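Side-chain contact in cobalamin biosynthesis protein CobN (PDB 7C6O), which is the large, catalytic subunit of cobaltochelatase, which probably carries the site where cobalt is inserted into the corrin ring during cobalamin biosynthesis: residues Q631-H636 against D748-V753. Numbering follows the deposited sequence. Where two conformers were deposited one is given.
Sequences QLLDEH and DERATV
A salt bridge between Asp634 and Arg750 carries the polar side of this contact. Arg750 NH2 donates to Asp634 OD1 at 2.8 Å, the N-H pointing at the oxygen at 163° and the oxygen lying almost in the guanidinium plane. NH1 of Arg750 adds a weak second bond to the same OD1 at 3.4 Å, so one carboxylate oxygen takes both terminal nitrogens in a lopsided fork. The two flat groups are tilted by only 21°. Arg750 gets there by running out straight with CG anti to the backbone N (chi1 169°) and then bending at chi3. Its NE makes a second salt bridge, to Asp686 of helix 675-694, so carboxylates on two different helices hold the guanidinium, which should limit its rotation.

The apolar part is Leu633, whose CD1 lies over one guanidinium face, 4.0 Å from Arg750 NE, while its CB comes within 3.5 Å of Arg750 NH2. Leu633 and Arg750 both also touch Leu689 on helix 675-694.

Glu749 holds the N-cap position of helix 750-769, and Thr752 OG1 bonds to Glu749 O. This is a peripheral helical bundle in which Arg750, from that helix's first turn, ties helices 624-642 and 675-694 together by salt bridges.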
ATOM      1  N   GLN A 631      19.534 -28.854 -26.651  1.00 16.30           N
ATOM      2  CA  GLN A 631      19.723 -29.805 -27.742  0.56 20.40           C
ATOM      3  C   GLN A 631      20.516 -31.023 -27.284  1.00 20.55           C
ATOM      4  O   GLN A 631      20.199 -32.158 -27.662  1.00 17.55           O
ATOM      5  CB  GLN A 631      20.423 -29.116 -28.914  0.56 22.94           C
ATOM      6  CG  GLN A 631      19.729 -27.847 -29.391  0.56 26.16           C
ATOM      7  CD  GLN A 631      20.588 -27.022 -30.336  0.56 29.26           C
ATOM      8  OE1 GLN A 631      21.683 -27.434 -30.722  0.56 31.39           O
ATOM      9  NE2 GLN A 631      20.093 -25.847 -30.708  0.56 32.24           N
ATOM     10  N   LEU A 632      21.554 -30.810 -26.470  1.00 17.74           N
ATOM     11  CA  LEU A 632      22.358 -31.935 -26.000  1.00 17.10           C
ATOM     12  C   LEU A 632      21.573 -32.814 -25.032  1.00 18.05           C
ATOM     13  O   LEU A 632      21.742 -34.039 -25.026  1.00 18.90           O
ATOM     14  CB  LEU A 632      23.646 -31.431 -25.347  1.00 14.83           C
ATOM     15  CG  LEU A 632      24.674 -30.776 -26.275  1.00 16.63           C
ATOM     16  CD1 LEU A 632      25.931 -30.394 -25.502  1.00 13.52           C
ATOM     17  CD2 LEU A 632      25.014 -31.695 -27.435  1.00 19.57           C
ATOM     18  N   LEU A 633      20.712 -32.209 -24.205  1.00 15.96           N
ATOM     19  CA  LEU A 633      19.879 -33.000 -23.300  1.00 17.97           C
ATOM     20  C   LEU A 633      18.940 -33.916 -24.074  1.00 20.80           C
ATOM     21  O   LEU A 633      18.766 -35.087 -23.713  1.00 22.64           O
ATOM     22  CB  LEU A 633      19.075 -32.085 -22.373  1.00 20.00           C
ATOM     23  CG  LEU A 633      19.851 -31.263 -21.344  1.00 20.58           C
ATOM     24  CD1 LEU A 633      18.895 -30.483 -20.457  1.00 20.40           C
ATOM     25  CD2 LEU A 633      20.755 -32.156 -20.512  1.00 19.54           C
ATOM     26  N   ASP A 634      18.312 -33.396 -25.133  1.00 19.39           N
ATOM     27  CA  ASP A 634      17.471 -34.239 -25.978  1.00 22.31           C
ATOM     28  C   ASP A 634      18.275 -35.382 -26.581  1.00 21.83           C
ATOM     29  O   ASP A 634      17.812 -36.529 -26.614  1.00 24.99           O
ATOM     30  CB  ASP A 634      16.825 -33.408 -27.084  1.00 24.99           C
ATOM     31  CG  ASP A 634      15.864 -32.371 -26.551  1.00 25.65           C
ATOM     32  OD1 ASP A 634      15.441 -32.489 -25.380  1.00 25.84           O
ATOM     33  OD2 ASP A 634      15.525 -31.438 -27.311  1.00 25.39           O
ATOM     34  N   GLU A 635      19.483 -35.087 -27.066  1.00 20.58           N
ATOM     35  CA  GLU A 635      20.336 -36.137 -27.610  1.00 22.00           C
ATOM     36  C   GLU A 635      20.703 -37.155 -26.538  1.00 25.01           C
ATOM     37  O   GLU A 635      20.756 -38.361 -26.808  1.00 27.12           O
ATOM     38  CB  GLU A 635      21.592 -35.520 -28.225  1.00 22.54           C
ATOM     39  CG  GLU A 635      22.523 -36.521 -28.891  1.00 26.42           C
ATOM     40  CD  GLU A 635      23.671 -35.848 -29.621  1.00 32.09           C
ATOM     41  OE1 GLU A 635      23.685 -34.600 -29.692  1.00 30.63           O
ATOM     42  OE2 GLU A 635      24.559 -36.568 -30.125  1.00 34.66           O
ATOM     43  N   HIS A 636      20.954 -36.688 -25.313  1.00 23.96           N
ATOM     44  CA  HIS A 636      21.254 -37.606 -24.219  1.00 24.37           C
ATOM     45  C   HIS A 636      20.097 -38.566 -23.975  1.00 25.09           C
ATOM     46  O   HIS A 636      20.309 -39.766 -23.754  1.00 24.37           O
ATOM     47  CB  HIS A 636      21.580 -36.819 -22.951  1.00 23.22           C
ATOM     48  CG  HIS A 636      21.845 -37.679 -21.755  1.00 25.55           C
ATOM     49  ND1 HIS A 636      20.840 -38.142 -20.933  1.00 27.03           N
ATOM     50  CD2 HIS A 636      23.002 -38.159 -21.241  1.00 25.99           C
ATOM     51  CE1 HIS A 636      21.366 -38.871 -19.966  1.00 27.32           C
ATOM     52  NE2 HIS A 636      22.677 -38.897 -20.129  1.00 25.90           N
ATOM     53  N   ASP A 748       6.417 -31.133 -13.402  1.00 41.79           N
ATOM     54  CA  ASP A 748       6.194 -31.444 -14.806  1.00 41.42           C
ATOM     55  C   ASP A 748       7.521 -31.591 -15.542  1.00 40.89           C
ATOM     56  O   ASP A 748       8.463 -30.826 -15.317  1.00 41.05           O
ATOM     57  CB  ASP A 748       5.341 -30.359 -15.462  1.00 40.24           C
ATOM     58  CG  ASP A 748       3.889 -30.417 -15.024  1.00 40.39           C
ATOM     59  OD1 ASP A 748       3.276 -31.499 -15.139  1.00 39.50           O
ATOM     60  OD2 ASP A 748       3.365 -29.383 -14.558  1.00 39.24           O
ATOM     61  N   GLU A 749       7.585 -32.584 -16.423  1.00 38.37           N
ATOM     62  CA  GLU A 749       8.807 -32.864 -17.163  1.00 40.79           C
ATOM     63  C   GLU A 749       9.062 -31.785 -18.211  1.00 39.17           C
ATOM     64  O   GLU A 749       8.132 -31.227 -18.799  1.00 37.60           O
ATOM     65  CB  GLU A 749       8.718 -34.238 -17.825  1.00 46.93           C
ATOM     66  CG  GLU A 749      10.023 -34.742 -18.419  1.00 51.72           C
ATOM     67  CD  GLU A 749       9.986 -36.227 -18.721  1.00 56.89           C
ATOM     68  OE1 GLU A 749       9.232 -36.955 -18.039  1.00 58.89           O
ATOM     69  OE2 GLU A 749      10.706 -36.670 -19.641  1.00 58.92           O
ATOM     70  N   ARG A 750      10.349 -31.510 -18.447  1.00 38.39           N
ATOM     71  CA  ARG A 750      10.745 -30.399 -19.308  1.00 34.05           C
ATOM     72  C   ARG A 750      10.146 -30.519 -20.705  1.00 32.78           C
ATOM     73  O   ARG A 750       9.644 -29.533 -21.259  1.00 31.04           O
ATOM     74  CB  ARG A 750      12.271 -30.326 -19.388  1.00 32.08           C
ATOM     75  CG  ARG A 750      12.793 -29.377 -20.450  1.00 31.88           C
ATOM     76  CD  ARG A 750      14.316 -29.342 -20.483  1.00 30.16           C
ATOM     77  NE  ARG A 750      14.904 -30.588 -20.969  1.00 29.36           N
ATOM     78  CZ  ARG A 750      15.066 -30.887 -22.255  1.00 29.16           C
ATOM     79  NH1 ARG A 750      14.675 -30.033 -23.190  1.00 27.53           N
ATOM     80  NH2 ARG A 750      15.617 -32.041 -22.609  1.00 28.05           N
ATOM     81  N   ALA A 751      10.181 -31.718 -21.288  1.00 35.01           N
ATOM     82  CA  ALA A 751       9.730 -31.875 -22.668  1.00 34.53           C
ATOM     83  C   ALA A 751       8.230 -31.645 -22.800  1.00 32.16           C
ATOM     84  O   ALA A 751       7.775 -31.029 -23.771  1.00 31.33           O
ATOM     85  CB  ALA A 751      10.106 -33.262 -23.189  1.00 37.20           C
ATOM     86  N   THR A 752       7.444 -32.128 -21.835  1.00 31.76           N
ATOM     87  CA  THR A 752       5.994 -32.005 -21.950  1.00 36.32           C
ATOM     88  C   THR A 752       5.521 -30.584 -21.661  1.00 31.20           C
ATOM     89  O   THR A 752       4.462 -30.177 -22.153  1.00 31.68           O
ATOM     90  CB  THR A 752       5.298 -33.000 -21.022  1.00 43.87           C
ATOM     91  OG1 THR A 752       5.883 -32.926 -19.716  1.00 49.41           O
ATOM     92  CG2 THR A 752       5.444 -34.415 -21.562  1.00 45.97           C
ATOM     93  N   VAL A 753       6.281 -29.818 -20.874  1.00 29.25           N
ATOM     94  CA  VAL A 753       5.945 -28.411 -20.673  1.00 24.83           C
ATOM     95  C   VAL A 753       5.984 -27.665 -22.000  1.00 24.87           C
ATOM     96  O   VAL A 753       5.078 -26.884 -22.319  1.00 25.16           O
ATOM     97  CB  VAL A 753       6.889 -27.773 -19.636  1.00 24.99           C
ATOM     98  CG1 VAL A 753       6.661 -26.268 -19.569  1.00 21.00           C
ATOM     99  CG2 VAL A 753       6.684 -28.401 -18.270  1.00 25.20           C
TER